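Local coordinates for MdcA (Pseudomonas aeruginosa, PDB 5VIT), which is the alpha subunit of malonate decarboxylase and probably acts as the transferase that exchanges malonate for acetate on the acyl carrier protein of the complex, at residues V421-D426 and L463-I468. Residues are numbered along the deposited sequence; the frame is centred on the assembly and turned at random.
Sequences VETFQD and LTEEGI
V421 continues the parallel pairing of strands 416-420 and 461-464 for one more bond: its N lies 2.9 Å from L463 O. Beyond this rung the chains part, and 463-468 folds back through a tight hairpin in which T464 and G467 exchange both backbone hydrogen bonds. The hydroxyl OG1 of T464 donates to V421 O at 3.0 Å, standing in for E465 N, which lies 4.3 Å from that oxygen. E465 OE1 accepts a bond from T423 N through its syn lone pair (2.9 Å), and E465 OE2 receives T423 OG1 in a very short bond of 2.5 Å. With E465 CG between backbone N and carbonyl carbon (chi1 83°), a bend at chi2 carries the carboxylate across to T423, the side chains crossing near a right angle. Beside this pair of bonds, the methyls T423 CG2 and T464 CG2 touch at 3.5 Å. A water donates to E422 OE1 and E465 OE2, bridging perpendicular carboxylates and probably easing their repulsion; E422 OE1 also bonds T81 of the MdcC chain. Such is the end of a parallel strand pair in an alpha/beta sheet, where side chains replace main-chain pairing and a beta-hairpin's turn fastens the neighbouring strand's exit loop beside MdcC.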
loop_
_atom_site.group_PDB
_atom_site.type_symbol
_atom_site.label_atom_id
_atom_site.label_comp_id
_atom_site.label_asym_id
_atom_site.label_seq_id
_atom_site.Cartn_x
_atom_site.Cartn_y
_atom_site.Cartn_z
ATOM N N VAL A 421 0.707 -6.715 -12.540
ATOM C CA VAL A 421 0.369 -8.094 -12.768
ATOM C C VAL A 421 -0.304 -8.676 -11.536
ATOM O O VAL A 421 -0.019 -8.270 -10.402
ATOM C CB VAL A 421 1.655 -8.894 -13.151
ATOM C CG1 VAL A 421 2.612 -8.992 -11.967
ATOM C CG2 VAL A 421 1.322 -10.249 -13.709
ATOM N N GLU A 422 -1.217 -9.615 -11.773
ATOM C CA GLU A 422 -1.858 -10.368 -10.708
ATOM C C GLU A 422 -0.848 -11.298 -10.035
ATOM O O GLU A 422 0.096 -11.773 -10.689
ATOM C CB GLU A 422 -3.038 -11.174 -11.268
ATOM C CG GLU A 422 -4.259 -11.025 -10.411
ATOM C CD GLU A 422 -5.388 -11.953 -10.778
ATOM O OE1 GLU A 422 -5.924 -12.557 -9.837
ATOM O OE2 GLU A 422 -5.769 -12.042 -11.965
ATOM N N THR A 423 -1.036 -11.571 -8.744
ATOM C CA THR A 423 -0.089 -12.431 -8.034
ATOM C C THR A 423 -0.038 -13.836 -8.599
ATOM O O THR A 423 0.960 -14.539 -8.418
ATOM C CB THR A 423 -0.405 -12.536 -6.538
ATOM O OG1 THR A 423 -1.782 -12.865 -6.370
ATOM C CG2 THR A 423 -0.117 -11.209 -5.848
ATOM N N PHE A 424 -1.122 -14.244 -9.255
ATOM C CA PHE A 424 -1.201 -15.542 -9.926
ATOM C C PHE A 424 -1.677 -15.375 -11.351
ATOM O O PHE A 424 -2.446 -14.462 -11.666
ATOM C CB PHE A 424 -2.149 -16.507 -9.197
ATOM C CG PHE A 424 -1.572 -17.103 -7.945
ATOM C CD1 PHE A 424 -1.460 -16.350 -6.790
ATOM C CD2 PHE A 424 -1.163 -18.429 -7.919
ATOM C CE1 PHE A 424 -0.945 -16.913 -5.631
ATOM C CE2 PHE A 424 -0.634 -18.988 -6.774
ATOM C CZ PHE A 424 -0.526 -18.234 -5.631
ATOM N N GLN A 425 -1.209 -16.284 -12.194
ATOM C CA GLN A 425 -1.580 -16.351 -13.588
ATOM C C GLN A 425 -2.819 -17.218 -13.724
ATOM O O GLN A 425 -3.013 -18.154 -12.944
ATOM C CB GLN A 425 -0.425 -16.923 -14.408
ATOM C CG GLN A 425 0.864 -16.121 -14.263
ATOM C CD GLN A 425 0.828 -14.828 -15.081
ATOM O OE1 GLN A 425 0.538 -14.865 -16.278
ATOM N NE2 GLN A 425 1.116 -13.687 -14.440
ATOM N N ASP A 426 -3.646 -16.891 -14.711
ATOM C CA ASP A 426 -4.892 -17.611 -15.007
ATOM C C ASP A 426 -4.854 -19.148 -14.811
ATOM O O ASP A 426 -5.759 -19.716 -14.193
ATOM C CB ASP A 426 -5.317 -17.284 -16.449
ATOM C CG ASP A 426 -5.267 -15.789 -16.742
ATOM O OD1 ASP A 426 -5.570 -14.985 -15.817
ATOM O OD2 ASP A 426 -4.893 -15.423 -17.884
ATOM N N LEU A 463 3.002 -3.409 -9.181
ATOM C CA LEU A 463 1.594 -3.207 -8.913
ATOM C C LEU A 463 0.880 -4.526 -9.094
ATOM O O LEU A 463 0.989 -5.178 -10.137
ATOM C CB LEU A 463 1.011 -2.129 -9.826
ATOM C CG LEU A 463 -0.512 -2.047 -10.005
ATOM C CD1 LEU A 463 -1.290 -2.073 -8.688
ATOM C CD2 LEU A 463 -0.876 -0.799 -10.827
ATOM N N THR A 464 0.122 -4.878 -8.064
ATOM C CA THR A 464 -0.499 -6.181 -7.921
ATOM C C THR A 464 -1.940 -5.975 -7.397
ATOM O O THR A 464 -2.240 -4.899 -6.917
ATOM C CB THR A 464 0.400 -7.010 -6.971
ATOM O OG1 THR A 464 1.272 -7.887 -7.715
ATOM C CG2 THR A 464 -0.352 -7.705 -5.981
ATOM N N GLU A 465 -2.836 -6.960 -7.473
ATOM C CA GLU A 465 -4.154 -6.795 -6.833
ATOM C C GLU A 465 -4.056 -6.554 -5.305
ATOM O O GLU A 465 -5.006 -6.066 -4.696
ATOM C CB GLU A 465 -5.064 -8.011 -7.119
ATOM C CG GLU A 465 -4.877 -9.244 -6.224
ATOM C CD GLU A 465 -3.743 -10.170 -6.660
ATOM O OE1 GLU A 465 -2.939 -9.788 -7.532
ATOM O OE2 GLU A 465 -3.653 -11.298 -6.129
ATOM N N GLU A 466 -2.915 -6.890 -4.700
ATOM C CA GLU A 466 -2.634 -6.643 -3.283
ATOM C C GLU A 466 -2.245 -5.203 -2.966
ATOM O O GLU A 466 -2.548 -4.688 -1.885
ATOM C CB GLU A 466 -1.507 -7.555 -2.812
ATOM C CG GLU A 466 -1.813 -9.028 -2.964
ATOM C CD GLU A 466 -2.614 -9.555 -1.797
ATOM O OE1 GLU A 466 -2.257 -9.245 -0.644
ATOM O OE2 GLU A 466 -3.598 -10.278 -2.027
ATOM N N GLY A 467 -1.550 -4.560 -3.899
ATOM C CA GLY A 467 -1.057 -3.223 -3.658
ATOM C C GLY A 467 0.134 -2.845 -4.510
ATOM O O GLY A 467 0.517 -3.555 -5.444
ATOM N N ILE A 468 0.716 -1.702 -4.180
ATOM C CA ILE A 468 1.853 -1.178 -4.909
ATOM C C ILE A 468 3.090 -1.273 -4.028
ATOM O O ILE A 468 3.065 -0.841 -2.891
ATOM C CB ILE A 468 1.636 0.293 -5.340
ATOM C CG1 ILE A 468 0.388 0.414 -6.217
ATOM C CG2 ILE A 468 2.881 0.822 -6.067
ATOM C CD1 ILE A 468 -0.091 1.878 -6.507
HETATM O O HOH W 1 -4.051 -13.597 -8.011
#